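Local coordinates for cephalosporin hydroxylase CMCI (Streptomyces clavuligerus, PDB 2BM8), which probably acts as a cephalosporin hydroxylase in cephamycin biosynthesis and has a Rossmann-like fold related to that of the O-methyltransferases, at residues Arg16-Asp21 with Arg62-Pro67; Asp75-Leu80 with Pro154-Asp159; Ile85-Val90 with Ile158-Ala163; Tyr182-Asp187 with Ser222-Gly227; Val210-Met215 with Val228-Ala233. The protein carries 3 engineered substitutions. All coordinates share one frame; numbering follows the deposited sequence.

Contact 1 of 5, residues Arg16-Asp21 with Arg62-Pro67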
# COMPACT_ATOMS: atom_id res chain seq x y z
N ARG B 16 11.80 26.41 -1.62
CA ARG B 16 11.63 25.14 -0.94
C ARG B 16 10.61 25.21 0.21
O ARG B 16 10.79 25.97 1.16
CB ARG B 16 12.97 24.66 -0.40
CG ARG B 16 12.88 23.30 0.29
CD ARG B 16 13.99 22.94 1.25
NE ARG B 16 13.67 21.63 1.82
CZ ARG B 16 12.76 21.41 2.78
NH1 ARG B 16 12.09 22.42 3.35
NH2 ARG B 16 12.54 20.17 3.20
N GLY B 17 9.56 24.41 0.12
CA GLY B 17 8.54 24.32 1.16
C GLY B 17 7.65 25.53 1.20
O GLY B 17 6.83 25.68 2.13
N LEU B 18 7.78 26.40 0.19
CA LEU B 18 7.06 27.66 0.14
C LEU B 18 6.28 27.79 -1.16
O LEU B 18 5.08 28.00 -1.15
CB LEU B 18 8.02 28.84 0.26
CG LEU B 18 8.99 28.90 1.44
CD1 LEU B 18 9.92 30.10 1.27
CD2 LEU B 18 8.26 28.96 2.77
N GLY B 19 6.98 27.70 -2.28
CA GLY B 19 6.37 27.93 -3.57
C GLY B 19 6.91 29.22 -4.15
O GLY B 19 7.66 29.91 -3.48
N GLU B 20 6.48 29.54 -5.37
CA GLU B 20 7.02 30.68 -6.11
C GLU B 20 6.45 32.03 -5.68
O GLU B 20 7.09 33.06 -5.87
CB GLU B 20 6.71 30.52 -7.60
CG GLU B 20 7.69 29.64 -8.35
CD GLU B 20 7.04 28.84 -9.46
OE1 GLU B 20 6.01 28.16 -9.19
OE2 GLU B 20 7.56 28.87 -10.59
N ASP B 21 5.26 32.01 -5.10
CA ASP B 21 4.46 33.23 -4.94
C ASP B 21 3.74 33.23 -3.59
O ASP B 21 2.88 32.39 -3.36
CB ASP B 21 3.44 33.30 -6.09
CG ASP B 21 2.80 34.68 -6.24
OD1 ASP B 21 2.98 35.56 -5.37
OD2 ASP B 21 2.08 34.96 -7.23
N ARG B 62 -2.45 32.55 1.54
CA ARG B 62 -1.96 31.18 1.55
C ARG B 62 -1.76 30.72 2.98
O ARG B 62 -1.28 31.48 3.81
CB ARG B 62 -0.65 31.10 0.80
CG ARG B 62 -0.80 31.41 -0.67
CD ARG B 62 0.41 31.14 -1.47
NE ARG B 62 0.84 29.78 -1.24
CZ ARG B 62 2.09 29.35 -1.22
NH1 ARG B 62 3.11 30.17 -1.47
NH2 ARG B 62 2.31 28.07 -0.96
N MET B 63 -2.14 29.47 3.25
CA MET B 63 -1.98 28.84 4.55
C MET B 63 -1.03 27.68 4.39
O MET B 63 -1.41 26.67 3.80
CB MET B 63 -3.32 28.28 5.07
CG MET B 63 -4.02 29.15 6.09
SD MET B 63 -3.23 29.08 7.68
CE MET B 63 -3.86 27.63 8.34
N LEU B 64 0.18 27.80 4.92
CA LEU B 64 1.15 26.72 4.87
C LEU B 64 0.86 25.60 5.87
O LEU B 64 1.45 24.54 5.78
CB LEU B 64 2.56 27.25 5.11
CG LEU B 64 3.25 28.12 4.05
CD1 LEU B 64 4.68 27.65 3.89
CD2 LEU B 64 2.55 28.10 2.71
N LYS B 65 -0.03 25.85 6.83
CA LYS B 65 -0.43 24.84 7.78
C LYS B 65 -1.64 24.08 7.25
O LYS B 65 -2.66 24.69 6.96
CB LYS B 65 -0.71 25.47 9.14
CG LYS B 65 0.56 26.06 9.81
CD LYS B 65 0.29 26.57 11.21
CE LYS B 65 1.45 27.37 11.81
NZ LYS B 65 2.75 27.20 11.11
N ASP B 66 -1.55 22.76 7.13
CA ASP B 66 -2.63 22.02 6.49
C ASP B 66 -3.80 21.73 7.45
O ASP B 66 -3.70 22.03 8.64
CB ASP B 66 -2.11 20.80 5.68
CG ASP B 66 -1.53 19.71 6.52
OD1 ASP B 66 -2.03 19.42 7.63
OD2 ASP B 66 -0.56 19.03 6.09
N PRO B 67 -4.94 21.29 6.92
CA PRO B 67 -6.13 21.06 7.74
C PRO B 67 -5.95 20.20 9.00
O PRO B 67 -6.58 20.47 9.99
CB PRO B 67 -7.10 20.37 6.77
CG PRO B 67 -6.74 20.95 5.46
CD PRO B 67 -5.23 21.04 5.50
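Arg-62 reaches across to the backbone of Leu-18 and grips one carbonyl oxygen with the end of its guanidinium group. Arg-62 NH2 donates to Leu-18 O at 2.8 Å, almost in line with the C=O bond, and Arg-62 NH1 donates to the same Leu-18 O at 2.9 Å; this oxygen lies in the guanidinium plane. Arg-62 NH1 also reaches Asp-21 O at 2.9 Å, here meeting an oxygen tilted 28° from the plane. A bend at chi3 (54°) turns the end of the chain so that both carbonyls fall at the guanidinium edge. Arginine suits the place because its several N-H groups can serve two carbonyls of an irregular loop at once. Gly-19 lies between these two acceptors, and a CB on it would be jammed against the carbonyl O of Leu-18. Beside this polar grip, Leu-64 extends CD1 to Leu-18 CD2 at 4.0 Å, the two leucines crossing at a slant, and the same CD1 of Leu-64 lies 3.4 Å from Gly-17 O. Leucine suits the place because this one methyl can reach both. The loop 16-21 precedes strand 35-37, whereas 62-67 connects the small antiparallel sheet of strands 57-58 and 61-62 to helix 67-80, with Met-63 resting on Trp-98 of helix 94-106 and Asp-66 at the N-cap of helix 67-80.

Contact 2 of 5, residues Asp75-Leu80 with Pro154-Asp159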
# COMPACT_ATOMS: atom_id res chain seq x y z
N ASP B 75 -7.76 22.67 18.81
CA ASP B 75 -7.93 21.98 20.11
C ASP B 75 -6.99 22.56 21.17
O ASP B 75 -7.40 22.79 22.28
CB ASP B 75 -7.68 20.47 19.98
CG ASP B 75 -8.70 19.75 19.08
OD1 ASP B 75 -9.80 20.31 18.88
OD2 ASP B 75 -8.47 18.64 18.51
N MET B 76 -5.75 22.83 20.79
CA MET B 76 -4.76 23.37 21.70
C MET B 76 -5.17 24.76 22.17
O MET B 76 -5.14 25.05 23.34
CB MET B 76 -3.40 23.43 21.01
CG MET B 76 -2.26 23.87 21.92
SD MET B 76 -0.72 23.97 21.00
CE MET B 76 -0.49 22.23 20.54
N LEU B 77 -5.57 25.61 21.24
CA LEU B 77 -6.06 26.93 21.58
C LEU B 77 -7.23 26.85 22.55
O LEU B 77 -7.26 27.57 23.55
CB LEU B 77 -6.45 27.70 20.32
CG LEU B 77 -5.36 28.61 19.79
CD1 LEU B 77 -4.00 27.92 19.67
CD2 LEU B 77 -5.77 29.20 18.45
N TRP B 78 -8.18 25.95 22.25
CA TRP B 78 -9.41 25.81 23.02
C TRP B 78 -9.16 25.36 24.45
O TRP B 78 -9.82 25.83 25.39
CB TRP B 78 -10.35 24.82 22.33
CG TRP B 78 -11.70 24.74 22.99
CD1 TRP B 78 -12.23 23.66 23.65
CD2 TRP B 78 -12.67 25.79 23.08
NE1 TRP B 78 -13.48 23.98 24.13
CE2 TRP B 78 -13.77 25.28 23.80
CE3 TRP B 78 -12.73 27.11 22.63
CZ2 TRP B 78 -14.92 26.04 24.08
CZ3 TRP B 78 -13.87 27.88 22.91
CH2 TRP B 78 -14.95 27.33 23.62
N GLU B 79 -8.17 24.48 24.61
CA GLU B 79 -7.80 23.95 25.92
C GLU B 79 -6.92 24.92 26.73
O GLU B 79 -7.18 25.17 27.90
CB GLU B 79 -7.09 22.60 25.73
CG GLU B 79 -6.36 22.05 26.96
CD GLU B 79 -5.59 20.79 26.63
OE1 GLU B 79 -4.99 20.69 25.53
OE2 GLU B 79 -5.59 19.87 27.47
N LEU B 80 -5.86 25.44 26.11
CA LEU B 80 -4.86 26.29 26.78
C LEU B 80 -5.32 27.76 26.96
O LEU B 80 -5.01 28.41 27.97
CB LEU B 80 -3.58 26.26 25.96
CG LEU B 80 -2.18 26.27 26.58
CD1 LEU B 80 -1.32 27.32 25.85
CD2 LEU B 80 -2.14 26.45 28.10
N PRO B 154 -0.94 32.01 29.34
CA PRO B 154 -0.03 31.08 28.66
C PRO B 154 0.46 31.53 27.28
O PRO B 154 -0.03 32.50 26.69
CB PRO B 154 -0.87 29.80 28.52
CG PRO B 154 -1.98 29.94 29.46
CD PRO B 154 -2.27 31.40 29.55
N LEU B 155 1.41 30.77 26.76
CA LEU B 155 2.15 31.16 25.58
C LEU B 155 2.50 29.96 24.73
O LEU B 155 2.95 28.94 25.23
CB LEU B 155 3.41 31.87 26.03
CG LEU B 155 4.32 32.47 24.97
CD1 LEU B 155 4.72 33.91 25.39
CD2 LEU B 155 5.55 31.60 24.75
N ILE B 156 2.28 30.07 23.43
CA ILE B 156 2.72 29.06 22.48
C ILE B 156 3.81 29.68 21.60
O ILE B 156 3.57 30.67 20.93
CB ILE B 156 1.56 28.58 21.60
CG1 ILE B 156 0.43 28.02 22.47
CG2 ILE B 156 2.04 27.54 20.58
CD1 ILE B 156 -0.82 27.69 21.68
N PHE B 157 5.00 29.08 21.62
CA PHE B 157 6.13 29.50 20.81
C PHE B 157 6.29 28.47 19.69
O PHE B 157 6.48 27.29 19.95
CB PHE B 157 7.39 29.56 21.67
CG PHE B 157 8.59 30.13 20.97
CD1 PHE B 157 9.06 31.40 21.29
CD2 PHE B 157 9.24 29.41 19.97
CE1 PHE B 157 10.16 31.94 20.64
CE2 PHE B 157 10.34 29.94 19.31
CZ PHE B 157 10.80 31.21 19.64
N ILE B 158 6.24 28.92 18.44
CA ILE B 158 6.27 28.01 17.29
C ILE B 158 7.46 28.33 16.40
O ILE B 158 7.57 29.42 15.86
CB ILE B 158 4.96 28.11 16.46
CG1 ILE B 158 3.75 27.96 17.38
CG2 ILE B 158 4.93 27.02 15.37
CD1 ILE B 158 2.45 28.14 16.69
N ASP B 159 8.37 27.36 16.29
CA ASP B 159 9.48 27.44 15.36
C ASP B 159 9.11 26.95 13.95
O ASP B 159 8.80 25.78 13.77
CB ASP B 159 10.64 26.61 15.88
CG ASP B 159 11.77 26.55 14.90
OD1 ASP B 159 12.32 25.43 14.67
OD2 ASP B 159 12.16 27.59 14.32
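Ile-156 on strand 155-159 projects its side chain at helix 67-80 and meets three of its residues. Its CB already points at the helix; with CG1 anti to the carbonyl carbon (chi1 -58°) and the next bond extended (chi2 173°), the longer branch runs straight outward. Along that branch Ile-156 CG1 passes Leu-80 CD1 at 3.9 Å, the two chains sliding by each other in opposite directions. The tip, Ile-156 CD1, then lodges between two helix residues: it lies 3.8 Å from Leu-77 CD1, whose side chain crosses at about a right angle, and 3.8 Å from Met-76 SD. A beta-branched isoleucine suits a strand and still offers a long arm to the helix, and methionine brings a flexible, polarisable end to the same spot. Leu-80 also covers the start of the strand. Leu-80 CD2 is 3.6 Å from Pro-154 CB, with the proline ring, preceded by a cis peptide bond, forming an apolar flank where the chain enters the sheet. The contact is mainly apolar side chain against side chain, as expected where a helix lies on a sheet. Met-76 also touches Ile-184, and Leu-77 touches Ile-85, so the helix spans three neighbouring strands. The short axes of helix and strand stand 10.7 Å apart and run at 153°, close to antiparallel. This is the helix-on-sheet layering of a Rossmann-like alpha/beta sandwich, and a helix leading into the first strand of the central sheet is familiar from class I methyltransferases.

Contact 3 of 5, residues Ile85-Val90 with Ile158-Ala163. Engineered in segment 158-163: Asn-160 (natural residue Asp).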
# COMPACT_ATOMS: atom_id res chain seq x y z
N ILE B 85 0.67 34.06 21.16
CA ILE B 85 1.21 33.09 20.22
C ILE B 85 2.32 33.73 19.40
O ILE B 85 2.11 34.75 18.77
CB ILE B 85 0.10 32.58 19.32
CG1 ILE B 85 -0.89 31.76 20.15
CG2 ILE B 85 0.68 31.74 18.18
CD1 ILE B 85 -2.18 31.50 19.44
N VAL B 86 3.50 33.11 19.44
CA VAL B 86 4.68 33.57 18.71
C VAL B 86 5.03 32.63 17.54
O VAL B 86 5.16 31.43 17.73
CB VAL B 86 5.90 33.57 19.64
CG1 VAL B 86 7.13 34.06 18.89
CG2 VAL B 86 5.66 34.44 20.88
N GLU B 87 5.18 33.20 16.35
CA GLU B 87 5.66 32.47 15.17
C GLU B 87 7.05 32.96 14.82
O GLU B 87 7.21 34.11 14.47
CB GLU B 87 4.77 32.75 13.96
CG GLU B 87 3.65 31.75 13.76
CD GLU B 87 4.14 30.44 13.16
OE1 GLU B 87 5.37 30.20 13.19
OE2 GLU B 87 3.29 29.67 12.67
N LEU B 88 8.04 32.08 14.93
CA LEU B 88 9.39 32.31 14.38
C LEU B 88 9.36 31.75 12.96
O LEU B 88 9.16 30.55 12.79
CB LEU B 88 10.43 31.55 15.22
CG LEU B 88 11.85 32.07 15.47
CD1 LEU B 88 12.75 30.90 15.75
CD2 LEU B 88 12.44 32.94 14.33
N GLY B 89 9.55 32.61 11.96
CA GLY B 89 9.31 32.26 10.57
C GLY B 89 7.91 32.67 10.13
O GLY B 89 6.95 32.03 10.52
N VAL B 90 7.80 33.72 9.32
CA VAL B 90 6.51 34.32 8.99
C VAL B 90 6.04 34.03 7.55
O VAL B 90 4.86 33.66 7.35
CB VAL B 90 6.54 35.84 9.21
CG1 VAL B 90 5.27 36.51 8.70
CG2 VAL B 90 6.74 36.15 10.67
N ILE B 158 6.24 28.92 18.44
CA ILE B 158 6.27 28.01 17.29
C ILE B 158 7.46 28.33 16.40
O ILE B 158 7.57 29.42 15.86
CB ILE B 158 4.96 28.11 16.46
CG1 ILE B 158 3.75 27.96 17.38
CG2 ILE B 158 4.93 27.02 15.37
CD1 ILE B 158 2.45 28.14 16.69
N ASP B 159 8.37 27.36 16.29
CA ASP B 159 9.48 27.44 15.36
C ASP B 159 9.11 26.95 13.95
O ASP B 159 8.80 25.78 13.77
CB ASP B 159 10.64 26.61 15.88
CG ASP B 159 11.77 26.55 14.90
OD1 ASP B 159 12.32 25.43 14.67
OD2 ASP B 159 12.16 27.59 14.32
N ASN B 160 9.14 27.86 12.98
CA ASN B 160 9.07 27.53 11.54
C ASN B 160 10.36 27.92 10.80
O ASN B 160 10.42 27.81 9.59
CB ASN B 160 7.86 28.21 10.88
CG ASN B 160 6.55 27.47 11.13
OD1 ASN B 160 6.35 26.34 10.65
ND2 ASN B 160 5.64 28.09 11.88
N ALA B 161 11.39 28.36 11.51
CA ALA B 161 12.63 28.82 10.88
C ALA B 161 13.75 27.78 10.95
O ALA B 161 14.44 27.52 9.97
CB ALA B 161 13.08 30.15 11.51
N HIS B 162 13.93 27.20 12.13
CA HIS B 162 14.78 26.03 12.36
C HIS B 162 16.29 26.29 12.22
O HIS B 162 17.03 25.41 11.77
CB HIS B 162 14.43 24.87 11.42
CG HIS B 162 12.96 24.69 11.16
ND1 HIS B 162 12.16 23.88 11.93
CD2 HIS B 162 12.17 25.15 10.16
CE1 HIS B 162 10.94 23.87 11.44
NE2 HIS B 162 10.91 24.64 10.37
N ALA B 163 16.76 27.47 12.63
CA ALA B 163 18.18 27.81 12.47
C ALA B 163 19.00 27.56 13.74
O ALA B 163 19.96 26.77 13.73
CB ALA B 163 18.33 29.26 12.00
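Val-86 and Leu-88 join Ile-158 in two parallel-sheet hydrogen bonds that form the tight part of this contact: Ile-158 N gives to Val-86 O at 2.8 Å, and Leu-88 N gives to Ile-158 O at 2.9 Å. A third, Asn-160 N to Leu-88 O at 2.7 Å, carries the pairing past the end of strand 155-159. Gly-89 follows where the backbones stay close, and a CB there would sit 3.0 Å from Asn-160 C, a clash only glycine avoids. On the face of Glu-87 and Ile-158, the glutamate chain bends at chi2 (-77°) and brings OE1 near ND2 of Asn-160, an engineered residue that is aspartate in nature; carboxylate and amide are nearly coplanar, though the very short bond is of doubtful length. The other carboxylate oxygen, Glu-87 OE2, is paired with Lys-65. Past Asn-160 the packing slackens: Leu-88 CD2 only approaches Ala-161 CB, at 4.0 Å, and Ala-161 is partly exposed. Asp-159 orders this turn through OD2, which accepts Ala-161 N at 3.0 Å from above the carboxylate plane and His-162 N at 2.8 Å on its syn lone pair, the first bond an Asx turn, the two together an Asx motif. With an alanine in place of Asp-159, these two N-H groups would probably lose their shared acceptor and the turn would be freer to shift. Adjacent parallel strands ending in a glycine-bearing loop and an acidic turn form the carboxy-terminal rim of a Rossmann-like sheet, where relatives among the methyltransferases bind their cofactor.

Contact 4 of 5, residues Tyr182-Asp187 with Ser222-Gly227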
# COMPACT_ATOMS: atom_id res chain seq x y z
N TYR B 182 3.82 26.13 25.52
CA TYR B 182 4.24 25.20 24.49
C TYR B 182 5.46 25.73 23.74
O TYR B 182 5.60 26.92 23.51
CB TYR B 182 3.09 24.95 23.53
CG TYR B 182 2.10 23.91 24.05
CD1 TYR B 182 1.05 24.27 24.87
CD2 TYR B 182 2.23 22.58 23.71
CE1 TYR B 182 0.15 23.32 25.34
CE2 TYR B 182 1.34 21.63 24.18
CZ TYR B 182 0.31 22.00 24.98
OH TYR B 182 -0.56 21.05 25.45
N PHE B 183 6.39 24.84 23.42
CA PHE B 183 7.44 25.13 22.47
C PHE B 183 7.31 24.08 21.40
O PHE B 183 7.46 22.90 21.68
CB PHE B 183 8.83 25.08 23.11
CG PHE B 183 9.94 25.59 22.20
CD1 PHE B 183 10.47 26.86 22.38
CD2 PHE B 183 10.45 24.80 21.18
CE1 PHE B 183 11.50 27.32 21.55
CE2 PHE B 183 11.48 25.27 20.35
CZ PHE B 183 11.99 26.53 20.54
N ILE B 184 7.02 24.52 20.17
CA ILE B 184 6.67 23.63 19.07
C ILE B 184 7.61 23.78 17.88
O ILE B 184 7.85 24.89 17.40
CB ILE B 184 5.22 23.89 18.64
CG1 ILE B 184 4.27 23.38 19.72
CG2 ILE B 184 4.92 23.21 17.31
CD1 ILE B 184 2.89 23.93 19.64
N ILE B 185 8.13 22.65 17.39
CA ILE B 185 8.96 22.66 16.20
C ILE B 185 8.22 21.93 15.11
O ILE B 185 8.03 20.73 15.19
CB ILE B 185 10.32 22.00 16.49
CG1 ILE B 185 11.12 22.87 17.45
CG2 ILE B 185 11.11 21.83 15.20
CD1 ILE B 185 12.14 22.13 18.25
N GLU B 186 7.79 22.65 14.09
CA GLU B 186 7.05 22.04 13.00
C GLU B 186 8.03 21.43 12.01
O GLU B 186 9.14 21.92 11.87
CB GLU B 186 6.14 23.07 12.34
CG GLU B 186 5.09 23.68 13.27
CD GLU B 186 3.96 24.42 12.54
OE1 GLU B 186 4.03 24.50 11.30
OE2 GLU B 186 3.02 24.93 13.20
N ASP B 187 7.64 20.30 11.40
CA ASP B 187 8.30 19.72 10.22
C ASP B 187 9.67 19.09 10.45
O ASP B 187 9.92 17.96 10.01
CB ASP B 187 8.41 20.74 9.09
CG ASP B 187 7.04 21.19 8.57
OD1 ASP B 187 6.31 20.32 8.04
OD2 ASP B 187 6.63 22.37 8.66
N SER B 222 1.04 15.18 10.46
CA SER B 222 2.36 14.99 9.86
C SER B 222 3.28 16.23 10.01
O SER B 222 4.48 16.07 10.11
CB SER B 222 2.24 14.56 8.39
OG SER B 222 1.94 15.64 7.53
N GLN B 223 2.72 17.44 10.09
CA GLN B 223 3.56 18.63 10.27
C GLN B 223 4.05 18.79 11.72
O GLN B 223 5.14 19.29 11.94
CB GLN B 223 2.85 19.91 9.81
CG GLN B 223 2.79 20.09 8.27
CD GLN B 223 1.88 21.24 7.86
OE1 GLN B 223 0.78 21.40 8.44
NE2 GLN B 223 2.30 22.04 6.86
N LEU B 224 3.24 18.40 12.69
CA LEU B 224 3.62 18.54 14.09
C LEU B 224 4.23 17.27 14.68
O LEU B 224 4.64 17.27 15.82
CB LEU B 224 2.39 18.91 14.90
CG LEU B 224 1.72 20.20 14.52
CD1 LEU B 224 0.41 20.32 15.27
CD2 LEU B 224 2.65 21.37 14.81
N ASP B 225 4.26 16.20 13.89
CA ASP B 225 4.80 14.90 14.25
C ASP B 225 5.96 15.00 15.21
O ASP B 225 7.00 15.58 14.87
CB ASP B 225 5.30 14.20 12.96
CG ASP B 225 5.57 12.72 13.15
OD1 ASP B 225 5.50 12.18 14.26
OD2 ASP B 225 5.88 11.99 12.20
N ARG B 226 5.78 14.44 16.40
CA ARG B 226 6.84 14.30 17.40
C ARG B 226 7.58 15.61 17.76
O ARG B 226 8.73 15.56 18.17
CB ARG B 226 7.85 13.24 16.94
CG ARG B 226 7.33 11.81 16.89
CD ARG B 226 8.27 10.84 16.16
NE ARG B 226 8.17 10.99 14.71
CZ ARG B 226 9.02 10.49 13.82
NH1 ARG B 226 10.08 9.79 14.20
NH2 ARG B 226 8.82 10.70 12.53
N GLY B 227 6.90 16.75 17.62
CA GLY B 227 7.51 18.07 17.78
C GLY B 227 6.80 19.02 18.72
O GLY B 227 7.18 20.19 18.83
O HOH W 1 5.19 21.19 5.90
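Ile-185 N donates to Gly-227 O at 3.0 Å and Asp-187 N to Gln-223 O at 2.7 Å, two backbone bonds that lay the end of strand 182-185 against Gln-223 and the type II turn that follows it, Leu-224 to Gly-227. The approach is so close at Gly-227 that a CB would come 2.4 Å from Ile-185 O; glycine alone fits. To one side of these bonds Leu-224 lays its CD2 methyl against Ile-184 CG2 (3.8 Å) and Glu-186 CG (3.7 Å). The glutamate lies side by side with the leucine, pointing the same way, so its CG packs on the methyl, while the buried carboxylate is satisfied by Tyr-73 and Lys-65. Asp-187 and Gln-223 are also aligned in the same sense. With chi1 at -64°, Asp-187 CG stands beside its backbone N, and Asp-187 OD1 comes 3.5 Å from Gln-223 CG; the carboxylate and amide planes are steeply inclined at 73°. A water ties the two polar ends together, donating to Asp-187 OD1 at 2.6 Å and accepting from Gln-223 NE2 at 3.2 Å. The amide is further fixed by Thr-69, Asp-66 N and Leu-64 O, which suits glutamine, with both a donor and an acceptor at its tip. Within the turn, Arg-226 clasps Asp-225 side-on, NE and NH2 each taking one carboxylate oxygen from above its plane. Together these features make up the carboxy-terminal end of a parallel strand, closed by the turn that leads into antiparallel strand 228-231, in a sheet like that of class I methyltransferases.

Contact 5 of 5, residues Val210-Met215 with Val228-Ala233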
# COMPACT_ATOMS: atom_id res chain seq x y z
N VAL B 210 12.78 19.76 31.96
CA VAL B 210 12.08 21.01 31.71
C VAL B 210 11.02 20.97 30.61
O VAL B 210 10.14 21.80 30.60
CB VAL B 210 13.08 22.14 31.38
CG1 VAL B 210 13.96 22.45 32.59
CG2 VAL B 210 13.94 21.79 30.17
N LEU B 211 11.11 20.02 29.68
CA LEU B 211 10.16 19.93 28.58
C LEU B 211 9.72 18.48 28.38
O LEU B 211 10.51 17.55 28.52
CB LEU B 211 10.78 20.46 27.28
CG LEU B 211 10.98 21.97 27.13
CD1 LEU B 211 11.76 22.26 25.85
CD2 LEU B 211 9.66 22.71 27.11
N SER B 212 8.44 18.31 28.06
CA SER B 212 7.85 17.01 27.79
C SER B 212 7.33 17.02 26.36
O SER B 212 7.02 18.08 25.83
CB SER B 212 6.67 16.75 28.73
OG SER B 212 5.48 17.43 28.26
N MET B 213 7.23 15.85 25.74
CA MET B 213 6.47 15.72 24.50
C MET B 213 5.01 15.45 24.85
O MET B 213 4.69 14.47 25.53
CB MET B 213 7.00 14.59 23.63
CG MET B 213 6.26 14.45 22.32
SD MET B 213 7.16 13.52 21.10
CE MET B 213 7.55 12.03 22.03
N ASP B 214 4.12 16.33 24.39
CA ASP B 214 2.70 16.22 24.67
C ASP B 214 2.05 15.22 23.73
O ASP B 214 1.83 15.50 22.57
CB ASP B 214 2.03 17.58 24.52
CG ASP B 214 0.57 17.57 24.91
OD1 ASP B 214 0.01 16.48 25.12
OD2 ASP B 214 -0.10 18.60 25.04
N MET B 215 1.70 14.05 24.26
CA MET B 215 1.27 12.94 23.43
C MET B 215 -0.16 13.03 22.93
O MET B 215 -0.53 12.25 22.06
CB MET B 215 1.44 11.63 24.20
CG MET B 215 2.86 11.32 24.54
SD MET B 215 3.97 11.30 23.13
CE MET B 215 3.58 9.64 22.48
N VAL B 228 5.78 18.53 19.43
CA VAL B 228 4.97 19.36 20.31
C VAL B 228 5.48 19.19 21.73
O VAL B 228 5.28 18.15 22.34
CB VAL B 228 3.47 18.95 20.24
CG1 VAL B 228 2.62 19.81 21.19
CG2 VAL B 228 2.95 19.05 18.82
N LEU B 229 6.18 20.21 22.24
CA LEU B 229 6.73 20.15 23.59
C LEU B 229 6.07 21.17 24.49
O LEU B 229 5.60 22.19 24.02
CB LEU B 229 8.23 20.43 23.55
CG LEU B 229 9.01 19.79 22.41
CD1 LEU B 229 10.46 20.17 22.51
CD2 LEU B 229 8.83 18.27 22.42
N ARG B 230 6.01 20.90 25.78
CA ARG B 230 5.59 21.92 26.73
C ARG B 230 6.37 21.90 28.04
O ARG B 230 7.08 20.95 28.36
CB ARG B 230 4.08 21.84 26.99
CG ARG B 230 3.59 20.50 27.45
CD ARG B 230 2.14 20.50 27.90
NE ARG B 230 1.87 19.36 28.79
CZ ARG B 230 0.66 18.91 29.09
NH1 ARG B 230 -0.42 19.49 28.60
NH2 ARG B 230 0.53 17.87 29.89
N ARG B 231 6.22 22.97 28.79
CA ARG B 231 6.94 23.16 30.03
C ARG B 231 6.29 22.35 31.15
O ARG B 231 5.13 22.58 31.50
CB ARG B 231 6.96 24.65 30.38
CG ARG B 231 8.33 25.21 30.59
CD ARG B 231 9.05 24.50 31.68
NE ARG B 231 10.05 25.32 32.33
CZ ARG B 231 10.75 24.91 33.37
NH1 ARG B 231 10.54 23.69 33.86
NH2 ARG B 231 11.66 25.70 33.91
N VAL B 232 7.03 21.38 31.68
CA VAL B 232 6.60 20.56 32.83
C VAL B 232 6.78 21.36 34.13
O VAL B 232 7.58 22.32 34.17
CB VAL B 232 7.41 19.22 32.89
CG1 VAL B 232 7.08 18.39 34.15
CG2 VAL B 232 7.15 18.40 31.66
N ALA B 233 6.04 20.97 35.17
CA ALA B 233 6.09 21.63 36.48
C ALA B 233 7.52 21.85 37.02
O ALA B 233 8.37 20.96 36.93
CB ALA B 233 5.24 20.84 37.51
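Arg-231 lays one face of its guanidinium group over Val-210, whose CB lies 3.9 Å above the plane, toward the rim. A bend at chi2 (-59°) swings the arginine across to the neighbouring strand, bringing Arg-231 CD to 3.1 Å from Val-210 O, while NH1 gives a weak bond to Val-232 O. Replacing Arg-231 with an alanine would probably strip Val-210 of this flat cover and leave Val-232 O without its weak donor. Next along, Leu-211 and Leu-229 cross at about a right angle and touch through their CD1 methyls at 4.1 Å. On the opposite face Ser-212 sits across from Arg-230 in a hydrogen-bonded antiparallel pair, Ser-212 N to Arg-230 O and Arg-230 N to Ser-212 O both 3.0 Å. Small serine lets Val-232 close in, Val-232 CG2 to Ser-212 CB 3.4 Å. Arg-230 is extended from CG to NE, and Asp-214 CG lies over one face of its guanidinium, toward the rim: the planes are 38° apart and Asp-214 OD2 is 3.7 Å from Arg-230 NH1, a long ion pair with no N-H aimed at the out-of-plane oxygen. The firmer partners lie elsewhere: Tyr-182 for Asp-214, and Asp-35 of the third subunit for both Ser-212 OG and Arg-230. Arg-34 of that subunit also pairs with Asp-214. One face is thus largely apolar, apart from Arg-231, and is covered by helix 165-175; the other is a mesh of alternating charges, which probably offsets the closeness of Arg-230 and Arg-34 of the third subunit and suits an outer strand beside which the sheet runs on into that subunit.

How the contacts relate
Contacts 2 to 5 all reach one mixed sheet with only strand 228-231 reversed, the 3-2-1-4-5-7-6 order of class I methyltransferases. Contact 1 closes before the others open, contacts 2 and 3 end on the same stretch, and the segments of contacts 4 and 5 alternate along the chain. Contacts 2 and 3 share strand 155-159, their centres about 14 Å apart. Contact 4 lies on the next strand, about 11 Å from contact 3, and contact 5 joins the last two strands of this sheet, which continues into the third subunit, also touched by contacts 2 and 4. Contact 1 lies off the sheet, about 14 Å from contact 3, and Lys-65 joins it to Glu-87 and Glu-186.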